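Local atomic coordinates of methanol--corrinoid protein co-methyltransferase (Methanosarcina barkeri, PDB entry 2I2X), a protein that transfers the methyl group of methanol to the cobalt of the cob(I)amide carried by its partner protein MtaC, a step in methanogenesis from methanol. Residues 376-381 with 401-406; 247-252 with 395-400; 241-246 with 364-369; 273-278 with 368-373. One frame throughout, in Å; residues are numbered along the deposited sequence.

Helix 240-259 comes first and is used twice. Its first turns, 241-246, close a long loop onto 364-369 in interaction 3, while the next turns, 247-252, reach further along the chain to 395-400 in interaction 2, so these two loops cross. Helix 273-280 follows and meets 368-373 in interaction 4, which is nested inside the loop of interaction 2 and shares Y368 and M369 with interaction 3. Interaction 1, between 376-381 and 401-406, opens after interactions 3 and 4 have closed, but crosses interaction 2. Together they tie helices that come between barrel strands 213-216 and 285-287 in the sequence to the C-terminal helices.

Interaction 1 of 4, residues 376-381 with 401-406; sequences YRVGQS and CNIIEE
An antiparallel helical hairpin brings R377 of helix 372-383 against I403 and E406 of helix 389-409. The axes of the two segments come no closer than 11.1 Å, a gap that long side chains can bridge. R377 does so with a straight chain: CG lies anti to the backbone N (chi1 177°) and the chain stays extended to NE, which carries the guanidinium across to the other helix. There it grips E406 end-on, NH1 to OE1 at 2.7 Å and NH2 to OE2 also at 2.7 Å, both bonds fairly straight at 164°. The carboxylate oxygens lie in the guanidinium plane, but the two flat groups are turned 33° apart, so the nitrogens approach from above the carboxylate plane. Beneath this ion pair, I403 slides along the arginine in the opposite direction and lays CG1 over one guanidinium face, 3.5 Å from R377 NE. Its CD1 continues to V378 CG2, 3.6 Å away, where branched aliphatic residues suit the buried side of the interface. N402 brushes the guanidinium with its CB, 3.7 Å from R377 NH2. The remaining nitrogen, NE, forms a salt bridge with E399 of the same helix as E406, so one cation serves two carboxylates. With a leucine in place of R377, E399 and E406 would probably be left without their shared counter-charge. Apolar contacts on the inner side and a bidentate salt bridge toward the surface are characteristic of an amphipathic helix pair, here a hairpin among the C-terminal helices of this TIM-barrel and helix-bundle protein.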
loop_
_atom_site.group_PDB
_atom_site.type_symbol
_atom_site.label_atom_id
_atom_site.label_comp_id
_atom_site.label_asym_id
_atom_site.label_seq_id
_atom_site.Cartn_x
_atom_site.Cartn_y
_atom_site.Cartn_z
ATOM N N TYR A 376 -3.774 -13.386 27.578
ATOM C CA TYR A 376 -4.187 -14.632 28.218
ATOM C C TYR A 376 -4.632 -14.336 29.656
ATOM O O TYR A 376 -5.661 -14.829 30.119
ATOM C CB TYR A 376 -3.032 -15.652 28.211
ATOM C CG TYR A 376 -3.402 -16.996 28.784
ATOM C CD1 TYR A 376 -3.243 -17.277 30.160
ATOM C CD2 TYR A 376 -3.936 -17.989 27.958
ATOM C CE1 TYR A 376 -3.631 -18.539 30.695
ATOM C CE2 TYR A 376 -4.306 -19.241 28.456
ATOM C CZ TYR A 376 -4.169 -19.522 29.814
ATOM O OH TYR A 376 -4.561 -20.776 30.250
ATOM N N ARG A 377 -3.846 -13.525 30.346
ATOM C CA ARG A 377 -4.130 -13.143 31.724
ATOM C C ARG A 377 -5.493 -12.420 31.803
ATOM O O ARG A 377 -6.314 -12.731 32.679
ATOM C CB ARG A 377 -2.984 -12.291 32.272
ATOM C CG ARG A 377 -3.156 -11.768 33.666
ATOM C CD ARG A 377 -1.954 -10.936 34.119
ATOM N NE ARG A 377 -2.242 -10.119 35.306
ATOM C CZ ARG A 377 -1.342 -9.358 35.950
ATOM N NH1 ARG A 377 -0.081 -9.285 35.533
ATOM N NH2 ARG A 377 -1.710 -8.645 37.012
ATOM N N VAL A 378 -5.746 -11.501 30.870
ATOM C CA VAL A 378 -7.029 -10.822 30.813
ATOM C C VAL A 378 -8.107 -11.835 30.525
ATOM O O VAL A 378 -9.149 -11.800 31.136
ATOM C CB VAL A 378 -7.057 -9.692 29.778
ATOM C CG1 VAL A 378 -8.493 -9.177 29.565
ATOM C CG2 VAL A 378 -6.124 -8.558 30.207
ATOM N N GLY A 379 -7.817 -12.772 29.627
ATOM C CA GLY A 379 -8.634 -13.978 29.451
ATOM C C GLY A 379 -9.043 -14.668 30.762
ATOM O O GLY A 379 -10.233 -14.994 30.938
ATOM N N GLN A 380 -8.077 -14.894 31.665
ATOM C CA GLN A 380 -8.330 -15.613 32.930
ATOM C C GLN A 380 -9.264 -14.816 33.860
ATOM O O GLN A 380 -10.063 -15.395 34.621
ATOM C CB GLN A 380 -7.032 -15.929 33.691
ATOM C CG GLN A 380 -6.202 -17.056 33.120
ATOM C CD GLN A 380 -4.787 -17.110 33.703
ATOM O OE1 GLN A 380 -4.083 -16.093 33.780
ATOM N NE2 GLN A 380 -4.357 -18.303 34.094
ATOM N N SER A 381 -9.164 -13.493 33.777
ATOM C CA SER A 381 -9.901 -12.635 34.669
ATOM C C SER A 381 -11.355 -12.607 34.222
ATOM O O SER A 381 -12.268 -12.386 35.036
ATOM C CB SER A 381 -9.295 -11.228 34.703
ATOM O OG SER A 381 -9.683 -10.481 33.572
ATOM N N CYS A 401 -5.717 -2.650 34.060
ATOM C CA CYS A 401 -5.039 -1.645 34.908
ATOM C C CYS A 401 -3.854 -2.235 35.660
ATOM O O CYS A 401 -2.757 -1.623 35.678
ATOM C CB CYS A 401 -6.002 -0.980 35.900
ATOM S SG CYS A 401 -7.300 0.034 35.128
ATOM N N ASN A 402 -4.057 -3.418 36.256
ATOM C CA ASN A 402 -2.968 -4.128 36.935
ATOM C C ASN A 402 -1.812 -4.423 36.001
ATOM O O ASN A 402 -0.646 -4.184 36.344
ATOM C CB ASN A 402 -3.461 -5.426 37.572
ATOM C CG ASN A 402 -4.444 -5.177 38.720
ATOM O OD1 ASN A 402 -4.435 -4.105 39.360
ATOM N ND2 ASN A 402 -5.295 -6.169 38.984
ATOM N N ILE A 403 -2.153 -4.919 34.813
ATOM C CA ILE A 403 -1.171 -5.277 33.820
ATOM C C ILE A 403 -0.332 -4.086 33.387
ATOM O O ILE A 403 0.896 -4.175 33.426
ATOM C CB ILE A 403 -1.799 -6.007 32.616
ATOM C CG1 ILE A 403 -2.205 -7.414 33.065
ATOM C CG2 ILE A 403 -0.784 -6.055 31.440
ATOM C CD1 ILE A 403 -3.211 -8.066 32.202
ATOM N N ILE A 404 -0.984 -2.976 33.024
ATOM C CA ILE A 404 -0.262 -1.757 32.599
ATOM C C ILE A 404 0.617 -1.234 33.746
ATOM O O ILE A 404 1.743 -0.805 33.524
ATOM C CB ILE A 404 -1.224 -0.625 32.102
ATOM C CG1 ILE A 404 -2.128 -1.075 30.951
ATOM C CG2 ILE A 404 -0.448 0.666 31.756
ATOM C CD1 ILE A 404 -1.394 -1.753 29.782
ATOM N N GLU A 405 0.108 -1.294 34.969
ATOM C CA GLU A 405 0.860 -0.855 36.141
ATOM C C GLU A 405 2.127 -1.660 36.335
ATOM O O GLU A 405 3.183 -1.083 36.636
ATOM C CB GLU A 405 0.000 -0.923 37.426
ATOM C CG GLU A 405 -0.716 0.353 37.741
ATOM C CD GLU A 405 -1.865 0.231 38.774
ATOM O OE1 GLU A 405 -2.702 1.157 38.798
ATOM O OE2 GLU A 405 -1.961 -0.738 39.557
ATOM N N GLU A 406 2.029 -2.983 36.188
ATOM C CA GLU A 406 3.213 -3.823 36.346
ATOM C C GLU A 406 4.183 -3.474 35.226
ATOM O O GLU A 406 5.384 -3.321 35.464
ATOM C CB GLU A 406 2.874 -5.317 36.337
ATOM C CG GLU A 406 2.112 -5.765 37.573
ATOM C CD GLU A 406 1.474 -7.151 37.413
ATOM O OE1 GLU A 406 2.017 -7.992 36.624
ATOM O OE2 GLU A 406 0.438 -7.393 38.082
#

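Interaction 2 of 4, residues 247-252 with 395-400; sequences RAISAP and NAAIEC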
loop_
_atom_site.group_PDB
_atom_site.type_symbol
_atom_site.label_atom_id
_atom_site.label_comp_id
_atom_site.label_asym_id
_atom_site.label_seq_id
_atom_site.Cartn_x
_atom_site.Cartn_y
_atom_site.Cartn_z
ATOM N N ARG A 247 -10.337 -1.353 25.293
ATOM C CA ARG A 247 -10.009 -2.618 24.632
ATOM C C ARG A 247 -10.233 -3.852 25.488
ATOM O O ARG A 247 -10.767 -4.863 25.011
ATOM C CB ARG A 247 -8.569 -2.635 24.129
ATOM C CG ARG A 247 -8.239 -3.888 23.343
ATOM C CD ARG A 247 -8.902 -3.894 21.976
ATOM N NE ARG A 247 -8.398 -2.802 21.131
ATOM C CZ ARG A 247 -8.944 -2.422 19.976
ATOM N NH1 ARG A 247 -10.010 -3.067 19.502
ATOM N NH2 ARG A 247 -8.419 -1.395 19.301
ATOM N N ALA A 248 -9.801 -3.776 26.734
ATOM C CA ALA A 248 -9.965 -4.870 27.663
ATOM C C ALA A 248 -11.443 -5.246 27.850
ATOM O O ALA A 248 -11.794 -6.415 27.820
ATOM C CB ALA A 248 -9.312 -4.516 28.994
ATOM N N ILE A 249 -12.305 -4.244 28.003
ATOM C CA ILE A 249 -13.767 -4.445 28.154
ATOM C C ILE A 249 -14.414 -5.032 26.894
ATOM O O ILE A 249 -15.464 -5.714 26.981
ATOM C CB ILE A 249 -14.463 -3.087 28.533
ATOM C CG1 ILE A 249 -13.709 -2.453 29.721
ATOM C CG2 ILE A 249 -15.959 -3.269 28.784
ATOM C CD1 ILE A 249 -14.378 -1.228 30.410
ATOM N N SER A 250 -13.796 -4.775 25.728
ATOM C CA SER A 250 -14.394 -5.198 24.454
ATOM C C SER A 250 -14.260 -6.687 24.339
ATOM O O SER A 250 -15.081 -7.345 23.693
ATOM C CB SER A 250 -13.727 -4.526 23.255
ATOM O OG SER A 250 -12.394 -5.004 23.066
ATOM N N ALA A 251 -13.224 -7.225 24.980
ATOM C CA ALA A 251 -12.963 -8.670 24.925
ATOM C C ALA A 251 -14.184 -9.537 25.335
ATOM O O ALA A 251 -14.622 -10.370 24.542
ATOM C CB ALA A 251 -11.714 -9.031 25.730
ATOM N N PRO A 252 -14.730 -9.358 26.563
ATOM C CA PRO A 252 -15.963 -10.145 26.887
ATOM C C PRO A 252 -17.210 -9.740 26.102
ATOM O O PRO A 252 -18.090 -10.570 25.883
ATOM C CB PRO A 252 -16.164 -9.933 28.395
ATOM C CG PRO A 252 -15.390 -8.685 28.715
ATOM C CD PRO A 252 -14.268 -8.533 27.697
ATOM N N ASN A 395 -13.845 -7.210 35.649
ATOM C CA ASN A 395 -12.609 -7.915 35.987
ATOM C C ASN A 395 -11.525 -7.596 34.933
ATOM O O ASN A 395 -10.375 -7.309 35.271
ATOM C CB ASN A 395 -12.830 -9.437 36.070
ATOM C CG ASN A 395 -13.727 -9.869 37.275
ATOM O OD1 ASN A 395 -14.018 -9.084 38.183
ATOM N ND2 ASN A 395 -14.148 -11.129 37.263
ATOM N N ALA A 396 -11.921 -7.597 33.666
ATOM C CA ALA A 396 -10.996 -7.423 32.570
ATOM C C ALA A 396 -10.416 -6.026 32.636
ATOM O O ALA A 396 -9.199 -5.841 32.523
ATOM C CB ALA A 396 -11.692 -7.684 31.215
ATOM N N ALA A 397 -11.280 -5.048 32.838
ATOM C CA ALA A 397 -10.881 -3.658 32.958
ATOM C C ALA A 397 -9.887 -3.444 34.097
ATOM O O ALA A 397 -8.907 -2.709 33.942
ATOM C CB ALA A 397 -12.137 -2.787 33.169
ATOM N N ILE A 398 -10.127 -4.094 35.241
ATOM C CA ILE A 398 -9.254 -3.918 36.417
ATOM C C ILE A 398 -7.953 -4.686 36.242
ATOM O O ILE A 398 -6.889 -4.216 36.652
ATOM C CB ILE A 398 -9.965 -4.302 37.758
ATOM C CG1 ILE A 398 -11.020 -3.240 38.113
ATOM C CG2 ILE A 398 -8.941 -4.445 38.905
ATOM C CD1 ILE A 398 -12.035 -3.696 39.198
ATOM N N GLU A 399 -8.059 -5.877 35.651
ATOM C CA GLU A 399 -6.895 -6.685 35.343
ATOM C C GLU A 399 -5.994 -5.947 34.348
ATOM O O GLU A 399 -4.759 -5.997 34.441
ATOM C CB GLU A 399 -7.312 -8.028 34.757
ATOM C CG GLU A 399 -6.194 -9.051 34.725
ATOM C CD GLU A 399 -5.871 -9.643 36.085
ATOM O OE1 GLU A 399 -6.754 -9.645 36.987
ATOM O OE2 GLU A 399 -4.725 -10.121 36.245
ATOM N N CYS A 400 -6.628 -5.263 33.405
ATOM C CA CYS A 400 -5.904 -4.459 32.445
ATOM C C CYS A 400 -5.070 -3.398 33.171
ATOM O O CYS A 400 -3.863 -3.259 32.902
ATOM C CB CYS A 400 -6.879 -3.822 31.430
ATOM S SG CYS A 400 -6.128 -2.580 30.312
#
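I249 reaches from helix 240-259 to A397 on helix 389-409. Its CB stands back from the other helix and serves as the branch point. CG1, set anti to the carbonyl carbon (chi1 -50°), is the branch that makes contact, 3.8 Å from A397 CB. The chain then runs on extended, and the tip, CD1, touches the same methyl at 3.9 Å. One small side chain thus receives the whole outer arm of the isoleucine, and A397 is itself backed by L429 of helix 416-430. Beside this pair the helices run roughly antiparallel at 147°, and their segment axes approach to 7.9 Å. This is close packing of the kind alanine permits: A248 and A397 are nearest in register, CA to CA 5.5 Å, and their single methyls suit so short a separation. The joint ties helix 240-259, which comes after barrel strand 213-216 and helix 220-230, to helix 389-409 among the C-terminal helices of this TIM-barrel and helix-bundle protein. A248 CB fits against C400 CB at 3.5 Å. C400 SG, anti to its backbone N, lies 4.0 Å from A248 CB and also packs on V244 and M369, a suitable place for a polarizable, weakly polar atom. One turn earlier on helix 389-409, A396 CB sits 3.6 Å from A248 O. That carbonyl is where the next helical turn would bond, but P252 has no N-H to offer and the helix kinks; A251 N still donates to the oxygen. The proline ring brings its CD to 4.4 Å from A396 CB, and I382 of helix 372-383 packs against both residues.

Interaction 3 of 4, residues 241-246 with 364-369; sequences TIAVIA and DPQAYM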
loop_
_atom_site.group_PDB
_atom_site.type_symbol
_atom_site.label_atom_id
_atom_site.label_comp_id
_atom_site.label_asym_id
_atom_site.label_seq_id
_atom_site.Cartn_x
_atom_site.Cartn_y
_atom_site.Cartn_z
ATOM N N THR A 241 -3.821 5.178 27.924
ATOM C CA THR A 241 -4.178 4.343 29.053
ATOM C C THR A 241 -5.696 4.186 29.213
ATOM O O THR A 241 -6.117 3.281 29.907
ATOM C CB THR A 241 -3.567 4.824 30.364
ATOM O OG1 THR A 241 -3.706 6.242 30.468
ATOM C CG2 THR A 241 -2.087 4.462 30.444
ATOM N N ILE A 242 -6.510 5.031 28.564
ATOM C CA ILE A 242 -7.966 4.838 28.564
ATOM C C ILE A 242 -8.427 4.018 27.338
ATOM O O ILE A 242 -9.408 3.244 27.398
ATOM C CB ILE A 242 -8.753 6.198 28.694
ATOM C CG1 ILE A 242 -8.533 6.826 30.082
ATOM C CG2 ILE A 242 -10.245 5.988 28.491
ATOM C CD1 ILE A 242 -8.856 8.319 30.137
ATOM N N ALA A 243 -7.711 4.178 26.229
ATOM C CA ALA A 243 -7.956 3.368 25.048
ATOM C C ALA A 243 -7.777 1.858 25.338
ATOM O O ALA A 243 -8.589 1.028 24.930
ATOM C CB ALA A 243 -7.029 3.820 23.907
ATOM N N VAL A 244 -6.708 1.510 26.035
ATOM C CA VAL A 244 -6.460 0.116 26.338
ATOM C C VAL A 244 -7.541 -0.457 27.278
ATOM O O VAL A 244 -7.950 -1.615 27.117
ATOM C CB VAL A 244 -5.005 -0.133 26.862
ATOM C CG1 VAL A 244 -4.748 0.540 28.213
ATOM C CG2 VAL A 244 -4.722 -1.592 26.943
ATOM N N ILE A 245 -8.027 0.356 28.231
ATOM C CA ILE A 245 -9.122 -0.085 29.088
ATOM C C ILE A 245 -10.337 -0.415 28.226
ATOM O O ILE A 245 -10.897 -1.520 28.333
ATOM C CB ILE A 245 -9.455 0.936 30.165
ATOM C CG1 ILE A 245 -8.287 1.064 31.148
ATOM C CG2 ILE A 245 -10.709 0.513 30.945
ATOM C CD1 ILE A 245 -8.417 2.240 32.066
ATOM N N ALA A 246 -10.728 0.513 27.352
ATOM C CA ALA A 246 -11.822 0.244 26.406
ATOM C C ALA A 246 -11.585 -1.077 25.678
ATOM O O ALA A 246 -12.517 -1.858 25.527
ATOM C CB ALA A 246 -12.030 1.395 25.414
ATOM N N ASP A 364 3.463 1.075 23.424
ATOM C CA ASP A 364 2.258 1.763 23.916
ATOM C C ASP A 364 1.502 0.842 24.873
ATOM O O ASP A 364 1.574 -0.378 24.729
ATOM C CB ASP A 364 1.338 2.074 22.746
ATOM C CG ASP A 364 0.333 3.170 23.048
ATOM O OD1 ASP A 364 -0.825 2.818 23.357
ATOM O OD2 ASP A 364 0.690 4.381 22.986
ATOM N N PRO A 365 0.764 1.409 25.856
ATOM C CA PRO A 365 -0.012 0.497 26.694
ATOM C C PRO A 365 -1.047 -0.307 25.917
ATOM O O PRO A 365 -1.381 -1.427 26.319
ATOM C CB PRO A 365 -0.672 1.435 27.728
ATOM C CG PRO A 365 -0.612 2.769 27.140
ATOM C CD PRO A 365 0.623 2.814 26.313
ATOM N N GLN A 366 -1.539 0.242 24.814
ATOM C CA GLN A 366 -2.492 -0.494 23.958
ATOM C C GLN A 366 -1.873 -1.775 23.401
ATOM O O GLN A 366 -2.570 -2.757 23.147
ATOM C CB GLN A 366 -2.992 0.377 22.810
ATOM C CG GLN A 366 -3.809 1.560 23.279
ATOM C CD GLN A 366 -4.292 2.428 22.134
ATOM O OE1 GLN A 366 -5.330 2.149 21.524
ATOM N NE2 GLN A 366 -3.569 3.510 21.864
ATOM N N ALA A 367 -0.555 -1.774 23.235
ATOM C CA ALA A 367 0.116 -2.918 22.673
ATOM C C ALA A 367 0.512 -3.865 23.806
ATOM O O ALA A 367 0.270 -5.097 23.727
ATOM C CB ALA A 367 1.306 -2.469 21.876
ATOM N N TYR A 368 1.093 -3.287 24.862
ATOM C CA TYR A 368 1.488 -4.044 26.034
ATOM C C TYR A 368 0.434 -5.060 26.512
ATOM O O TYR A 368 0.753 -6.230 26.747
ATOM C CB TYR A 368 1.849 -3.090 27.188
ATOM C CG TYR A 368 2.558 -3.804 28.311
ATOM C CD1 TYR A 368 3.951 -3.955 28.287
ATOM C CD2 TYR A 368 1.844 -4.365 29.374
ATOM C CE1 TYR A 368 4.621 -4.645 29.272
ATOM C CE2 TYR A 368 2.526 -5.059 30.401
ATOM C CZ TYR A 368 3.911 -5.193 30.326
ATOM O OH TYR A 368 4.599 -5.852 31.300
ATOM N N MET A 369 -0.810 -4.608 26.671
ATOM C CA MET A 369 -1.903 -5.462 27.130
ATOM C C MET A 369 -2.235 -6.545 26.111
ATOM O O MET A 369 -2.643 -7.643 26.468
ATOM C CB MET A 369 -3.146 -4.612 27.414
ATOM C CG MET A 369 -4.328 -5.365 28.074
ATOM S SD MET A 369 -5.475 -6.151 26.890
ATOM C CE MET A 369 -6.520 -4.773 26.479
#
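V244 and M369 form the tight end of this contact between helix 240-259 and the short helix 365-368. V244 CG2, anti to the backbone N (chi1 65° for CG1), lies 3.4 Å from M369 CB and equally 3.4 Å from P365 O. The methionine then bends at its second and third torsions, folding CE back to 3.5 Å from V244 O; an unbranched, flexible chain suits that turn. A243 adds a small methyl, its CB 3.4 Å from Q366 OE1, where the flat amide lies close to the helix. D364 is the N-cap of the short helix: its OD1 accepts from Q366 N at 3.0 Å and from Q366 NE2 at 3.2 Å, reached from opposite faces of the carboxylate, which steadies the amide beside A243. D364 OD2 bonds to H240 and pairs with R15 of a neighbouring MtaB subunit, so the cap also belongs to the subunit interface. Packing is looser toward the start of helix 240-259, although still buried. There T241 CG2 stands 4.0 Å from P365 CG, and the threonine directs OG1 elsewhere, to the carbonyl oxygen of E418.

Interaction 4 of 4, residues 273-278 with 368-373; sequences NIIVKA and YMLAYD
L370 O takes a hydrogen bond from Q305 NE2 while I274 packs against it from helix 273-280, with I274 CG2 at 3.6 Å and CG1 at 3.8 Å. Q305 also accepts from Y372 N through OE1, so a single amide serves two backbone groups of the turn, L370 O and Y372 N, that leads through the N-cap A371 into helix 372-383. The zinc ligand C269 is about 11 Å away, measured between its side chain and that of L370. The rest of the contact is apolar. I274 carries most of it by using both its branches: CG2 meets L370 CD1 at 3.8 Å, and CG1, anti to the backbone N (chi1 178°), sends CD1 the other way, to 4.0 Å from Y372 CB. Only the base of the tyrosine takes part; its ring extends beyond the contact, where the hydroxyl bonds to D354. The next residue, I275, sends CD1 across M369 SD at about a right angle, 3.9 Å away, a soft sulfur against a methyl. Were I274 an alanine, the turn would be likely to lose the apolar cover over L370 and Y372, opening a gap between them and helix 273-280. Since the side chains that meet are apolar and Q305 supplies the polar bonds, shape and burial probably hold this joint together.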
loop_
_atom_site.group_PDB
_atom_site.type_symbol
_atom_site.label_atom_id
_atom_site.label_comp_id
_atom_site.label_asym_id
_atom_site.label_seq_id
_atom_site.Cartn_x
_atom_site.Cartn_y
_atom_site.Cartn_z
ATOM N N ASN A 273 -9.429 -9.792 19.641
ATOM C CA ASN A 273 -9.499 -11.215 19.263
ATOM C C ASN A 273 -8.403 -12.060 19.902
ATOM O O ASN A 273 -8.577 -13.284 20.097
ATOM C CB ASN A 273 -9.481 -11.415 17.748
ATOM C CG ASN A 273 -10.768 -10.971 17.074
ATOM O OD1 ASN A 273 -11.792 -10.732 17.731
ATOM N ND2 ASN A 273 -10.713 -10.818 15.747
ATOM N N ILE A 274 -7.278 -11.432 20.240
ATOM C CA ILE A 274 -6.223 -12.210 20.890
ATOM C C ILE A 274 -6.734 -12.750 22.263
ATOM O O ILE A 274 -6.547 -13.936 22.612
ATOM C CB ILE A 274 -4.876 -11.440 20.985
ATOM C CG1 ILE A 274 -3.808 -12.266 21.706
ATOM C CG2 ILE A 274 -5.059 -10.070 21.692
ATOM C CD1 ILE A 274 -3.376 -13.507 21.018
ATOM N N ILE A 275 -7.381 -11.880 23.033
ATOM C CA ILE A 275 -8.016 -12.333 24.266
ATOM C C ILE A 275 -9.058 -13.411 23.956
ATOM O O ILE A 275 -9.094 -14.413 24.622
ATOM C CB ILE A 275 -8.632 -11.165 25.033
ATOM C CG1 ILE A 275 -7.547 -10.167 25.416
ATOM C CG2 ILE A 275 -9.307 -11.656 26.286
ATOM C CD1 ILE A 275 -8.053 -8.778 25.648
ATOM N N VAL A 276 -9.864 -13.215 22.920
ATOM C CA VAL A 276 -10.959 -14.127 22.589
ATOM C C VAL A 276 -10.474 -15.520 22.201
ATOM O O VAL A 276 -11.083 -16.538 22.585
ATOM C CB VAL A 276 -11.883 -13.515 21.483
ATOM C CG1 VAL A 276 -12.918 -14.513 21.009
ATOM C CG2 VAL A 276 -12.585 -12.250 21.996
ATOM N N LYS A 277 -9.356 -15.552 21.463
ATOM C CA LYS A 277 -8.703 -16.784 21.052
ATOM C C LYS A 277 -8.229 -17.547 22.258
ATOM O O LYS A 277 -8.458 -18.755 22.336
ATOM C CB LYS A 277 -7.523 -16.522 20.109
ATOM C CG LYS A 277 -6.884 -17.816 19.605
ATOM C CD LYS A 277 -5.979 -17.601 18.429
ATOM C CE LYS A 277 -5.403 -18.918 17.867
ATOM N NZ LYS A 277 -4.564 -18.607 16.682
ATOM N N ALA A 278 -7.554 -16.863 23.180
ATOM C CA ALA A 278 -7.117 -17.495 24.438
ATOM C C ALA A 278 -8.270 -18.165 25.209
ATOM O O ALA A 278 -8.103 -19.250 25.758
ATOM C CB ALA A 278 -6.398 -16.485 25.339
ATOM N N TYR A 368 1.093 -3.287 24.862
ATOM C CA TYR A 368 1.488 -4.044 26.034
ATOM C C TYR A 368 0.434 -5.060 26.512
ATOM O O TYR A 368 0.753 -6.230 26.747
ATOM C CB TYR A 368 1.849 -3.090 27.188
ATOM C CG TYR A 368 2.558 -3.804 28.311
ATOM C CD1 TYR A 368 3.951 -3.955 28.287
ATOM C CD2 TYR A 368 1.844 -4.365 29.374
ATOM C CE1 TYR A 368 4.621 -4.645 29.272
ATOM C CE2 TYR A 368 2.526 -5.059 30.401
ATOM C CZ TYR A 368 3.911 -5.193 30.326
ATOM O OH TYR A 368 4.599 -5.852 31.300
ATOM N N MET A 369 -0.810 -4.608 26.671
ATOM C CA MET A 369 -1.903 -5.462 27.130
ATOM C C MET A 369 -2.235 -6.545 26.111
ATOM O O MET A 369 -2.643 -7.643 26.468
ATOM C CB MET A 369 -3.146 -4.612 27.414
ATOM C CG MET A 369 -4.328 -5.365 28.074
ATOM S SD MET A 369 -5.475 -6.151 26.890
ATOM C CE MET A 369 -6.520 -4.773 26.479
ATOM N N LEU A 370 -2.056 -6.248 24.838
ATOM C CA LEU A 370 -2.493 -7.163 23.805
ATOM C C LEU A 370 -1.470 -8.254 23.542
ATOM O O LEU A 370 -1.764 -9.220 22.832
ATOM C CB LEU A 370 -2.790 -6.380 22.528
ATOM C CG LEU A 370 -4.249 -6.214 22.083
ATOM C CD1 LEU A 370 -5.214 -6.521 23.149
ATOM C CD2 LEU A 370 -4.483 -4.880 21.497
ATOM N N ALA A 371 -0.273 -8.104 24.118
ATOM C CA ALA A 371 0.767 -9.151 24.064
ATOM C C ALA A 371 0.224 -10.494 24.607
ATOM O O ALA A 371 -0.401 -10.530 25.651
ATOM C CB ALA A 371 1.991 -8.711 24.826
ATOM N N TYR A 372 0.431 -11.579 23.869
ATOM C CA TYR A 372 -0.326 -12.805 24.079
ATOM C C TYR A 372 -0.259 -13.310 25.525
ATOM O O TYR A 372 -1.235 -13.887 26.004
ATOM C CB TYR A 372 0.060 -13.902 23.065
ATOM C CG TYR A 372 1.421 -14.512 23.333
ATOM C CD1 TYR A 372 2.580 -13.931 22.808
ATOM C CD2 TYR A 372 1.556 -15.652 24.165
ATOM C CE1 TYR A 372 3.842 -14.478 23.088
ATOM C CE2 TYR A 372 2.812 -16.198 24.458
ATOM C CZ TYR A 372 3.954 -15.612 23.916
ATOM O OH TYR A 372 5.207 -16.143 24.206
ATOM N N ASP A 373 0.848 -13.112 26.229
ATOM C CA ASP A 373 0.855 -13.498 27.652
ATOM C C ASP A 373 -0.107 -12.661 28.498
ATOM O O ASP A 373 -0.802 -13.209 29.363
ATOM C CB ASP A 373 2.250 -13.503 28.277
ATOM C CG ASP A 373 2.915 -12.169 28.180
ATOM O OD1 ASP A 373 2.640 -11.486 27.164
ATOM O OD2 ASP A 373 3.706 -11.785 29.091
#